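Local coordinates for protein putative rubredoxin reductase (Rhodopseudomonas palustris, PDB 3FG2) that is an FAD-containing ferredoxin reductase that probably passes electrons from NADH to the ferredoxin serving the cytochrome P450 CYP199A2, at residues A[292-297]-A[312-317]; A[271-276]-A[297-302]; A[169-174]-A[203-208]. All coordinates share one frame; numbering follows the deposited sequence.

Contact 1 of 3, residues A[292-297]-A[312-317]; sequences SVQNAT and KPYDGY. With FAD (flavin-adenine dinucleotide), chain B.
Gln294 and Asn295, in the first turn of helix 293-306, close around the phenol end of Tyr314. The Gln294 side chain bends at chi2 (-81°), which turns its amide toward the loop: CD lies 3.4 Å from Tyr317 O, and NE2 stands 3.3 Å from Tyr314 OH, the amide and ring planes only 23° apart. NE2 has its clear partner one turn on, at Asp298. The Asn295 amide crosses the same ring at nearly a right angle. Behind the hydroxyl the loop folds back over its own tyrosine, placing Gly316 N above one face of the Tyr314 ring, toward the rim. This buried patch is the tight part. Lys312 and Pro313 form the solvent side and make no contact with 292-297; Tyr317 points away from the helix and touches Arg283 and Leu381, and Asp315, also pointing away, salt-bridges Arg283 through OD2. At the other end of the turn Ser292 OG caps the helix, accepting from Asn295 N at 3.0 Å, while Val293 N gives a nearly straight bond (168°) to FAD O2 at 3.2 Å. A helix N-terminus set against the flavin pyrimidine edge in this way is typical of the FAD site of pyridine nucleotide-disulphide oxidoreductase relatives.

Contact 2 of 3, residues A[271-276]-A[297-302]; sequences SAIGDC and TDQARC. With FAD (flavin-adenine dinucleotide), chain B.
Two torsions fit Ile273 to Gln299 and Ala300: CG1 of Ile273 sits between its backbone N and carbonyl carbon (chi1 58°), sending CD1 to within 4.2 Å of Ala300 CB, while Gln299 leaves its helix at an unusual chi1 of -94° and then runs extended. The two longer side chains slide past each other in opposite directions, and Gln299 OE1 reaches Gly274 N at 2.8 Å. The donor lies well above the amide plane of Gln299, 49° out of it. OE1 is also 3.2 Å from Ile273 CA, so the oxygen is pressed onto the backbone where the strand ends. Gly274 has no room for a side chain: a CB would run into the FAD phosphate oxygen O2P. Next along, Asp275 grips the cofactor twice, with Asp275 N donating to FAD O2P at 3.0 Å and Asp275 OD1 accepting from FAD O3' at 2.9 Å. With an alanine here, the ribityl O3' would probably lose its acceptor and the ribityl chain would be freer to turn. This Gly-Asp pair follows strand 270-272, the outermost strand of the parallel FAD-domain sheet; helix 293-306 packs against it, with Ile273 also touching Ala12 of helix 11-22 and Gln299 touching Ala277 and Phe279 of strand 277-281.

Contact 3 of 3, residues A[169-174]-A[203-208]; sequences DVVELA and YGVRAT
Glu172 and Val205 are joined by a backbone bond, Val205 N to Glu172 O at 3.3 Å, the clear hydrogen bond between 169-174 and 203-208. Gly204 N adds a weak one to Ala174 O. Between these, the chains come close enough for CA-H...O contacts: Gly204 CA is 3.0 Å from Leu173 O, and Leu173 CA is 3.2 Å from Val205 O. Side chains close the margins. Leu173 lays both methyls across the aliphatic part of Arg206, with CD1 3.3 Å from Arg206 CG, on the solvent side. On the buried side Val171 and Val205 cross at about a right angle, Val171 CG1 lying 4.1 Å from Val205 CG2. Tyr203 presents its ring edge to Ala174 O, which lies near the ring plane, 3.4 Å from Tyr203 CD2.

The next shell fixes these groups. Gly204 turns the chain at a positive phi (67°), bringing its amide and CA up to the carbonyls of Leu173 and Ala174. Glu172, with CG anti to its own nitrogen and the chain then bent (chi2 58°), curls back so that OE1 accepts from Ala174 N at 3.1 Å, met on its anti side and 30° out of the carboxylate plane. Its other oxygen, OE2, accepts from Ala150 N in the glycine-rich loop after strand 144-148. An acid at the end of the second strand of such a fold is common in NAD-binding Rossmann domains.

Farther out, Leu222 of strand 216-222 packs on both Val171 and Val205, and Ser223 OG accepts from Arg206 N. Strand 167-171 lies between 144-148 and the edge strand 200-202 in the second parallel sheet; the 203-208 segment leads from that edge strand into the antiparallel sheet of 207-213, 216-222 and 227-229.

Overall arrangement
Contacts 1 and 2 adjoin each other beside the FAD, their centres 7 Å apart. They share Thr297 and helix 293-306, and their segments alternate along the chain. Tyr314 of contact 1 bridges them, its CE1 packing 3.4 Å from Gln299 CG of contact 2. On the cofactor, contact 1 reaches from the flavin O2 to the ribityl chain, and contact 2 the ribityl O3' and the phosphate, so they meet at O3'. Contact 3 lies on the opposite side of the chain's centre, its centre 33 Å from either of the others and its nearest atoms about 18 Å away. It belongs to the second Rossmann-type domain, presumably the one for NADH, away from the FAD site.

Contact 1 of 3, residues A[292-297]-A[312-317]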
loop_
_atom_site.group_PDB
_atom_site.type_symbol
_atom_site.label_atom_id
_atom_site.label_comp_id
_atom_site.label_asym_id
_atom_site.label_seq_id
_atom_site.Cartn_x
_atom_site.Cartn_y
_atom_site.Cartn_z
ATOM N N SER A 292 -1.170 3.880 0.217
ATOM C CA SER A 292 -1.725 3.701 1.545
ATOM C C SER A 292 -3.245 3.795 1.479
ATOM O O SER A 292 -3.800 4.408 0.571
ATOM C CB SER A 292 -1.169 4.757 2.507
ATOM O OG SER A 292 -1.693 6.044 2.222
ATOM N N VAL A 293 -3.911 3.172 2.440
ATOM C CA VAL A 293 -5.361 3.194 2.494
ATOM C C VAL A 293 -5.810 4.627 2.670
ATOM O O VAL A 293 -6.811 5.059 2.094
ATOM C CB VAL A 293 -5.874 2.351 3.673
ATOM C CG1 VAL A 293 -7.360 2.562 3.857
ATOM C CG2 VAL A 293 -5.556 0.886 3.422
ATOM N N GLN A 294 -5.053 5.364 3.473
ATOM C CA GLN A 294 -5.350 6.763 3.736
ATOM C C GLN A 294 -5.408 7.523 2.420
ATOM O O GLN A 294 -6.376 8.225 2.134
ATOM C CB GLN A 294 -4.273 7.355 4.653
ATOM C CG GLN A 294 -4.242 8.874 4.726
ATOM C CD GLN A 294 -3.504 9.494 3.553
ATOM O OE1 GLN A 294 -2.416 9.054 3.193
ATOM N NE2 GLN A 294 -4.086 10.526 2.964
ATOM N N ASN A 295 -4.367 7.364 1.613
ATOM C CA ASN A 295 -4.297 8.042 0.331
ATOM C C ASN A 295 -5.431 7.657 -0.612
ATOM O O ASN A 295 -6.023 8.512 -1.266
ATOM C CB ASN A 295 -2.957 7.749 -0.334
ATOM C CG ASN A 295 -2.818 8.436 -1.668
ATOM O OD1 ASN A 295 -2.844 7.790 -2.720
ATOM N ND2 ASN A 295 -2.687 9.757 -1.638
ATOM N N ALA A 296 -5.731 6.365 -0.685
ATOM C CA ALA A 296 -6.793 5.887 -1.558
ATOM C C ALA A 296 -8.125 6.473 -1.114
ATOM O O ALA A 296 -8.922 6.951 -1.924
ATOM C CB ALA A 296 -6.855 4.353 -1.517
ATOM N N THR A 297 -8.343 6.438 0.191
ATOM C CA THR A 297 -9.567 6.928 0.792
ATOM C C THR A 297 -9.756 8.436 0.659
ATOM O O THR A 297 -10.775 8.890 0.141
ATOM C CB THR A 297 -9.606 6.524 2.280
ATOM O OG1 THR A 297 -9.645 5.094 2.375
ATOM C CG2 THR A 297 -10.815 7.111 2.974
ATOM N N LYS A 312 -11.836 21.097 -4.782
ATOM C CA LYS A 312 -10.752 21.623 -3.957
ATOM C C LYS A 312 -9.457 20.864 -4.178
ATOM O O LYS A 312 -9.467 19.716 -4.605
ATOM C CB LYS A 312 -11.114 21.530 -2.474
ATOM C CG LYS A 312 -12.087 22.576 -1.985
ATOM C CD LYS A 312 -12.320 22.399 -0.498
ATOM C CE LYS A 312 -12.951 23.630 0.109
ATOM N NZ LYS A 312 -12.098 24.838 -0.085
ATOM N N PRO A 313 -8.318 21.505 -3.896
ATOM C CA PRO A 313 -7.023 20.846 -4.070
ATOM C C PRO A 313 -6.931 19.674 -3.103
ATOM O O PRO A 313 -7.317 19.797 -1.940
ATOM C CB PRO A 313 -6.024 21.942 -3.715
ATOM C CG PRO A 313 -6.739 23.193 -4.109
ATOM C CD PRO A 313 -8.142 22.937 -3.603
ATOM N N TYR A 314 -6.440 18.537 -3.583
ATOM C CA TYR A 314 -6.293 17.362 -2.733
ATOM C C TYR A 314 -5.277 17.658 -1.629
ATOM O O TYR A 314 -4.190 18.170 -1.907
ATOM C CB TYR A 314 -5.808 16.163 -3.551
ATOM C CG TYR A 314 -5.483 14.988 -2.683
ATOM C CD1 TYR A 314 -6.490 14.330 -1.980
ATOM C CD2 TYR A 314 -4.162 14.576 -2.493
ATOM C CE1 TYR A 314 -6.201 13.293 -1.098
ATOM C CE2 TYR A 314 -3.855 13.529 -1.604
ATOM C CZ TYR A 314 -4.888 12.897 -0.911
ATOM O OH TYR A 314 -4.628 11.871 -0.037
ATOM N N ASP A 315 -5.626 17.347 -0.383
ATOM C CA ASP A 315 -4.710 17.590 0.730
ATOM C C ASP A 315 -4.841 16.559 1.852
ATOM O O ASP A 315 -4.674 16.890 3.030
ATOM C CB ASP A 315 -4.916 18.999 1.305
ATOM C CG ASP A 315 -3.782 19.426 2.249
ATOM O OD1 ASP A 315 -3.967 20.410 2.992
ATOM O OD2 ASP A 315 -2.703 18.790 2.253
ATOM N N GLY A 316 -5.142 15.315 1.492
ATOM C CA GLY A 316 -5.262 14.287 2.507
ATOM C C GLY A 316 -3.902 14.128 3.159
ATOM O O GLY A 316 -2.940 13.768 2.482
ATOM N N TYR A 317 -3.792 14.405 4.455
ATOM C CA TYR A 317 -2.497 14.269 5.105
ATOM C C TYR A 317 -2.099 12.799 5.205
ATOM O O TYR A 317 -2.832 11.979 5.762
ATOM C CB TYR A 317 -2.485 14.884 6.498
ATOM C CG TYR A 317 -1.079 15.251 6.889
ATOM C CD1 TYR A 317 -0.524 16.467 6.485
ATOM C CD2 TYR A 317 -0.266 14.348 7.569
ATOM C CE1 TYR A 317 0.816 16.774 6.747
ATOM C CE2 TYR A 317 1.073 14.643 7.834
ATOM C CZ TYR A 317 1.606 15.859 7.421
ATOM O OH TYR A 317 2.915 16.172 7.699
HETATM P PA FAD B . -6.068 -1.507 -4.966
HETATM O O1A FAD B . -4.882 -2.306 -5.372
HETATM O O2A FAD B . -6.691 -1.730 -3.784
HETATM O O5B FAD B . -7.083 -1.998 -6.011
HETATM C C5B FAD B . -6.884 -1.929 -7.459
HETATM C C4B FAD B . -8.017 -2.805 -8.038
HETATM O O4B FAD B . -8.166 -2.431 -9.461
HETATM C C3B FAD B . -7.756 -4.322 -8.034
HETATM O O3B FAD B . -8.790 -5.129 -7.565
HETATM C C2B FAD B . -7.296 -4.561 -9.444
HETATM O O2B FAD B . -7.379 -5.895 -9.840
HETATM C C1B FAD B . -8.257 -3.693 -10.201
HETATM N N9A FAD B . -7.886 -3.304 -11.563
HETATM C C8A FAD B . -6.629 -3.016 -12.029
HETATM N N7A FAD B . -6.614 -2.703 -13.319
HETATM C C5A FAD B . -7.915 -2.787 -13.721
HETATM C C6A FAD B . -8.558 -2.562 -15.035
HETATM N N6A FAD B . -7.916 -2.215 -16.126
HETATM N N1A FAD B . -9.927 -2.746 -15.049
HETATM C C2A FAD B . -10.640 -3.109 -13.931
HETATM N N3A FAD B . -10.129 -3.334 -12.696
HETATM C C4A FAD B . -8.758 -3.160 -12.640
HETATM N N1 FAD B . -1.844 0.334 3.399
HETATM C C2 FAD B . -1.945 0.838 4.629
HETATM O O2 FAD B . -2.115 2.006 4.811
HETATM N N3 FAD B . -1.859 0.012 5.798
HETATM C C4 FAD B . -1.672 -1.356 5.704
HETATM O O4 FAD B . -1.610 -2.026 6.719
HETATM C C4X FAD B . -1.565 -1.920 4.362
HETATM N N5 FAD B . -1.391 -3.255 4.206
HETATM C C5X FAD B . -1.302 -3.759 2.921
HETATM C C6 FAD B . -1.133 -5.165 2.777
HETATM C C7 FAD B . -1.041 -5.761 1.536
HETATM C C7M FAD B . -0.862 -7.263 1.438
HETATM C C8 FAD B . -1.118 -4.936 0.325
HETATM C C8M FAD B . -1.029 -5.521 -1.068
HETATM C C9 FAD B . -1.281 -3.541 0.454
HETATM C C9A FAD B . -1.376 -2.947 1.737
HETATM N N10 FAD B . -1.561 -1.517 1.945
HETATM C C10 FAD B . -1.658 -1.003 3.208
HETATM C "C1'" FAD B . -1.649 -0.661 0.735
HETATM C "C2'" FAD B . -3.136 -0.492 0.296
HETATM O "O2'" FAD B . -3.690 -1.776 0.116
HETATM C "C3'" FAD B . -3.152 0.307 -0.990
HETATM O "O3'" FAD B . -2.608 1.601 -0.755
HETATM C "C4'" FAD B . -4.579 0.442 -1.495
HETATM O "O4'" FAD B . -5.158 -0.868 -1.735
HETATM C "C5'" FAD B . -4.560 1.234 -2.780
HETATM O "O5'" FAD B . -6.050 1.315 -3.295
HETATM P P FAD B . -6.319 1.307 -4.773
HETATM O O1P FAD B . -7.869 1.431 -4.813
HETATM O O2P FAD B . -5.630 2.287 -5.486
HETATM O O3P FAD B . -5.913 0.026 -5.359
#

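Contact 2 of 3, residues A[271-276]-A[297-302]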
loop_
_atom_site.group_PDB
_atom_site.type_symbol
_atom_site.label_atom_id
_atom_site.label_comp_id
_atom_site.label_asym_id
_atom_site.label_seq_id
_atom_site.Cartn_x
_atom_site.Cartn_y
_atom_site.Cartn_z
ATOM N N SER A 271 -10.431 11.150 -14.174
ATOM C CA SER A 271 -9.635 11.341 -12.961
ATOM C C SER A 271 -8.886 10.061 -12.612
ATOM O O SER A 271 -9.251 8.971 -13.060
ATOM C CB SER A 271 -10.534 11.712 -11.778
ATOM O OG SER A 271 -11.068 13.009 -11.927
ATOM N N ALA A 272 -7.839 10.201 -11.807
ATOM C CA ALA A 272 -7.056 9.049 -11.357
ATOM C C ALA A 272 -6.865 9.188 -9.851
ATOM O O ALA A 272 -6.512 10.264 -9.367
ATOM C CB ALA A 272 -5.708 9.011 -12.060
ATOM N N ILE A 273 -7.107 8.107 -9.116
ATOM C CA ILE A 273 -6.974 8.124 -7.664
ATOM C C ILE A 273 -6.332 6.842 -7.127
ATOM O O ILE A 273 -6.394 5.782 -7.764
ATOM C CB ILE A 273 -8.354 8.262 -6.979
ATOM C CG1 ILE A 273 -9.259 7.107 -7.417
ATOM C CG2 ILE A 273 -8.986 9.601 -7.317
ATOM C CD1 ILE A 273 -10.583 7.069 -6.709
ATOM N N GLY A 274 -5.728 6.950 -5.943
ATOM C CA GLY A 274 -5.113 5.795 -5.317
ATOM C C GLY A 274 -3.680 5.500 -5.708
ATOM O O GLY A 274 -2.936 6.374 -6.136
ATOM N N ASP A 275 -3.293 4.245 -5.553
ATOM C CA ASP A 275 -1.941 3.822 -5.875
ATOM C C ASP A 275 -1.517 4.145 -7.307
ATOM O O ASP A 275 -0.336 4.365 -7.563
ATOM C CB ASP A 275 -1.800 2.320 -5.636
ATOM C CG ASP A 275 -1.656 1.969 -4.166
ATOM O OD1 ASP A 275 -1.869 2.851 -3.303
ATOM O OD2 ASP A 275 -1.328 0.798 -3.875
ATOM N N CYS A 276 -2.472 4.189 -8.233
ATOM C CA CYS A 276 -2.146 4.446 -9.635
ATOM C C CYS A 276 -1.908 5.904 -9.983
ATOM O O CYS A 276 -1.395 6.210 -11.064
ATOM C CB CYS A 276 -3.253 3.899 -10.547
ATOM S SG CYS A 276 -4.736 4.963 -10.711
ATOM N N THR A 297 -8.343 6.438 0.191
ATOM C CA THR A 297 -9.567 6.928 0.792
ATOM C C THR A 297 -9.756 8.436 0.659
ATOM O O THR A 297 -10.775 8.890 0.141
ATOM C CB THR A 297 -9.606 6.524 2.280
ATOM O OG1 THR A 297 -9.645 5.094 2.375
ATOM C CG2 THR A 297 -10.815 7.111 2.974
ATOM N N ASP A 298 -8.783 9.216 1.118
ATOM C CA ASP A 298 -8.902 10.666 1.048
ATOM C C ASP A 298 -8.982 11.154 -0.389
ATOM O O ASP A 298 -9.713 12.098 -0.696
ATOM C CB ASP A 298 -7.731 11.353 1.755
ATOM C CG ASP A 298 -7.677 11.041 3.238
ATOM O OD1 ASP A 298 -8.734 10.726 3.839
ATOM O OD2 ASP A 298 -6.567 11.127 3.805
ATOM N N GLN A 299 -8.236 10.515 -1.280
ATOM C CA GLN A 299 -8.276 10.927 -2.670
ATOM C C GLN A 299 -9.664 10.656 -3.238
ATOM O O GLN A 299 -10.199 11.466 -4.004
ATOM C CB GLN A 299 -7.199 10.202 -3.474
ATOM C CG GLN A 299 -5.904 10.991 -3.583
ATOM C CD GLN A 299 -4.904 10.340 -4.507
ATOM O OE1 GLN A 299 -5.277 9.730 -5.513
ATOM N NE2 GLN A 299 -3.623 10.478 -4.186
ATOM N N ALA A 300 -10.252 9.526 -2.850
ATOM C CA ALA A 300 -11.588 9.180 -3.318
ATOM C C ALA A 300 -12.577 10.252 -2.856
ATOM O O ALA A 300 -13.416 10.713 -3.632
ATOM C CB ALA A 300 -11.998 7.822 -2.782
ATOM N N ARG A 301 -12.473 10.652 -1.591
ATOM C CA ARG A 301 -13.355 11.678 -1.046
ATOM C C ARG A 301 -13.208 12.984 -1.834
ATOM O O ARG A 301 -14.202 13.636 -2.167
ATOM C CB ARG A 301 -13.031 11.922 0.433
ATOM C CG ARG A 301 -13.563 10.850 1.385
ATOM C CD ARG A 301 -13.071 11.092 2.812
ATOM N NE ARG A 301 -13.907 10.441 3.819
ATOM C CZ ARG A 301 -14.065 9.127 3.943
ATOM N NH1 ARG A 301 -13.437 8.300 3.121
ATOM N NH2 ARG A 301 -14.861 8.637 4.885
ATOM N N CYS A 302 -11.965 13.353 -2.131
ATOM C CA CYS A 302 -11.681 14.571 -2.875
ATOM C C CYS A 302 -12.374 14.612 -4.237
ATOM O O CYS A 302 -12.915 15.650 -4.642
ATOM C CB CYS A 302 -10.178 14.717 -3.074
ATOM S SG CYS A 302 -9.730 16.198 -3.982
HETATM P PA FAD B . -6.068 -1.507 -4.966
HETATM O O1A FAD B . -4.882 -2.306 -5.372
HETATM O O2A FAD B . -6.691 -1.730 -3.784
HETATM O O5B FAD B . -7.083 -1.998 -6.011
HETATM C C5B FAD B . -6.884 -1.929 -7.459
HETATM C C4B FAD B . -8.017 -2.805 -8.038
HETATM O O4B FAD B . -8.166 -2.431 -9.461
HETATM C C3B FAD B . -7.756 -4.322 -8.034
HETATM O O3B FAD B . -8.790 -5.129 -7.565
HETATM C C2B FAD B . -7.296 -4.561 -9.444
HETATM O O2B FAD B . -7.379 -5.895 -9.840
HETATM C C1B FAD B . -8.257 -3.693 -10.201
HETATM N N9A FAD B . -7.886 -3.304 -11.563
HETATM C C8A FAD B . -6.629 -3.016 -12.029
HETATM N N7A FAD B . -6.614 -2.703 -13.319
HETATM C C5A FAD B . -7.915 -2.787 -13.721
HETATM C C6A FAD B . -8.558 -2.562 -15.035
HETATM N N6A FAD B . -7.916 -2.215 -16.126
HETATM N N1A FAD B . -9.927 -2.746 -15.049
HETATM C C2A FAD B . -10.640 -3.109 -13.931
HETATM N N3A FAD B . -10.129 -3.334 -12.696
HETATM C C4A FAD B . -8.758 -3.160 -12.640
HETATM N N1 FAD B . -1.844 0.334 3.399
HETATM C C2 FAD B . -1.945 0.838 4.629
HETATM O O2 FAD B . -2.115 2.006 4.811
HETATM N N3 FAD B . -1.859 0.012 5.798
HETATM C C4 FAD B . -1.672 -1.356 5.704
HETATM O O4 FAD B . -1.610 -2.026 6.719
HETATM C C4X FAD B . -1.565 -1.920 4.362
HETATM N N5 FAD B . -1.391 -3.255 4.206
HETATM C C5X FAD B . -1.302 -3.759 2.921
HETATM C C6 FAD B . -1.133 -5.165 2.777
HETATM C C7 FAD B . -1.041 -5.761 1.536
HETATM C C7M FAD B . -0.862 -7.263 1.438
HETATM C C8 FAD B . -1.118 -4.936 0.325
HETATM C C8M FAD B . -1.029 -5.521 -1.068
HETATM C C9 FAD B . -1.281 -3.541 0.454
HETATM C C9A FAD B . -1.376 -2.947 1.737
HETATM N N10 FAD B . -1.561 -1.517 1.945
HETATM C C10 FAD B . -1.658 -1.003 3.208
HETATM C "C1'" FAD B . -1.649 -0.661 0.735
HETATM C "C2'" FAD B . -3.136 -0.492 0.296
HETATM O "O2'" FAD B . -3.690 -1.776 0.116
HETATM C "C3'" FAD B . -3.152 0.307 -0.990
HETATM O "O3'" FAD B . -2.608 1.601 -0.755
HETATM C "C4'" FAD B . -4.579 0.442 -1.495
HETATM O "O4'" FAD B . -5.158 -0.868 -1.735
HETATM C "C5'" FAD B . -4.560 1.234 -2.780
HETATM O "O5'" FAD B . -6.050 1.315 -3.295
HETATM P P FAD B . -6.319 1.307 -4.773
HETATM O O1P FAD B . -7.869 1.431 -4.813
HETATM O O2P FAD B . -5.630 2.287 -5.486
HETATM O O3P FAD B . -5.913 0.026 -5.359
#

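Contact 3 of 3, residues A[169-174]-A[203-208]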
loop_
_atom_site.group_PDB
_atom_site.type_symbol
_atom_site.label_atom_id
_atom_site.label_comp_id
_atom_site.label_asym_id
_atom_site.label_seq_id
_atom_site.Cartn_x
_atom_site.Cartn_y
_atom_site.Cartn_z
ATOM N N ASP A 169 14.205 -16.699 6.168
ATOM C CA ASP A 169 15.369 -15.913 5.778
ATOM C C ASP A 169 14.879 -14.745 4.931
ATOM O O ASP A 169 14.144 -14.933 3.958
ATOM C CB ASP A 169 16.369 -16.750 4.976
ATOM C CG ASP A 169 17.244 -17.611 5.862
ATOM O OD1 ASP A 169 16.825 -18.721 6.247
ATOM O OD2 ASP A 169 18.354 -17.166 6.193
ATOM N N VAL A 170 15.277 -13.538 5.319
ATOM C CA VAL A 170 14.881 -12.328 4.608
ATOM C C VAL A 170 16.048 -11.728 3.831
ATOM O O VAL A 170 17.090 -11.404 4.398
ATOM C CB VAL A 170 14.327 -11.264 5.578
ATOM C CG1 VAL A 170 14.049 -9.972 4.822
ATOM C CG2 VAL A 170 13.053 -11.774 6.240
ATOM N N VAL A 171 15.851 -11.584 2.526
ATOM C CA VAL A 171 16.858 -11.037 1.628
ATOM C C VAL A 171 16.531 -9.600 1.208
ATOM O O VAL A 171 15.529 -9.356 0.535
ATOM C CB VAL A 171 16.974 -11.916 0.360
ATOM C CG1 VAL A 171 17.846 -11.230 -0.686
ATOM C CG2 VAL A 171 17.545 -13.277 0.733
ATOM N N GLU A 172 17.384 -8.662 1.614
ATOM C CA GLU A 172 17.221 -7.246 1.279
ATOM C C GLU A 172 18.506 -6.693 0.659
ATOM O O GLU A 172 19.606 -6.951 1.157
ATOM C CB GLU A 172 16.874 -6.425 2.524
ATOM C CG GLU A 172 16.875 -4.921 2.274
ATOM C CD GLU A 172 15.895 -4.502 1.183
ATOM O OE1 GLU A 172 16.157 -3.483 0.503
ATOM O OE2 GLU A 172 14.862 -5.182 1.006
ATOM N N LEU A 173 18.365 -5.924 -0.418
ATOM C CA LEU A 173 19.530 -5.351 -1.091
ATOM C C LEU A 173 20.125 -4.179 -0.312
ATOM O O LEU A 173 21.339 -3.978 -0.317
ATOM C CB LEU A 173 19.171 -4.896 -2.512
ATOM C CG LEU A 173 20.342 -4.286 -3.298
ATOM C CD1 LEU A 173 21.509 -5.274 -3.317
ATOM C CD2 LEU A 173 19.900 -3.931 -4.726
ATOM N N ALA A 174 19.271 -3.417 0.358
ATOM C CA ALA A 174 19.719 -2.283 1.151
ATOM C C ALA A 174 20.380 -2.757 2.446
ATOM O O ALA A 174 20.237 -3.912 2.849
ATOM C CB ALA A 174 18.536 -1.382 1.471
ATOM N N TYR A 203 21.496 -8.621 4.465
ATOM C CA TYR A 203 21.545 -7.317 3.816
ATOM C C TYR A 203 22.596 -7.204 2.718
ATOM O O TYR A 203 23.519 -8.012 2.644
ATOM C CB TYR A 203 21.794 -6.222 4.857
ATOM C CG TYR A 203 20.756 -6.184 5.944
ATOM C CD1 TYR A 203 21.024 -6.698 7.213
ATOM C CD2 TYR A 203 19.489 -5.656 5.699
ATOM C CE1 TYR A 203 20.049 -6.687 8.215
ATOM C CE2 TYR A 203 18.517 -5.642 6.681
ATOM C CZ TYR A 203 18.799 -6.156 7.937
ATOM O OH TYR A 203 17.826 -6.125 8.905
ATOM N N GLY A 204 22.439 -6.187 1.875
ATOM C CA GLY A 204 23.383 -5.939 0.802
ATOM C C GLY A 204 23.435 -6.970 -0.303
ATOM O O GLY A 204 24.436 -7.048 -1.019
ATOM N N VAL A 205 22.364 -7.741 -0.465
ATOM C CA VAL A 205 22.321 -8.772 -1.492
ATOM C C VAL A 205 21.027 -8.814 -2.314
ATOM O O VAL A 205 19.961 -8.402 -1.848
ATOM C CB VAL A 205 22.556 -10.165 -0.865
ATOM C CG1 VAL A 205 24.036 -10.337 -0.521
ATOM C CG2 VAL A 205 21.706 -10.318 0.406
ATOM N N ARG A 206 21.148 -9.307 -3.546
ATOM C CA ARG A 206 20.023 -9.449 -4.469
ATOM C C ARG A 206 19.932 -10.913 -4.838
ATOM O O ARG A 206 20.921 -11.645 -4.743
ATOM C CB ARG A 206 20.262 -8.717 -5.793
ATOM C CG ARG A 206 20.550 -7.248 -5.738
ATOM C CD ARG A 206 21.023 -6.802 -7.121
ATOM N NE ARG A 206 20.040 -7.113 -8.155
ATOM C CZ ARG A 206 19.274 -6.206 -8.758
ATOM N NH1 ARG A 206 19.379 -4.920 -8.440
ATOM N NH2 ARG A 206 18.392 -6.589 -9.674
ATOM N N ALA A 207 18.755 -11.331 -5.288
ATOM C CA ALA A 207 18.576 -12.700 -5.740
ATOM C C ALA A 207 19.091 -12.683 -7.184
ATOM O O ALA A 207 18.754 -11.784 -7.954
ATOM C CB ALA A 207 17.100 -13.083 -5.710
ATOM N N THR A 208 19.927 -13.650 -7.545
ATOM C CA THR A 208 20.458 -13.713 -8.902
ATOM C C THR A 208 19.961 -14.956 -9.624
ATOM O O THR A 208 20.137 -15.086 -10.835
ATOM C CB THR A 208 21.999 -13.759 -8.909
ATOM O OG1 THR A 208 22.443 -14.901 -8.167
ATOM C CG2 THR A 208 22.579 -12.490 -8.297
#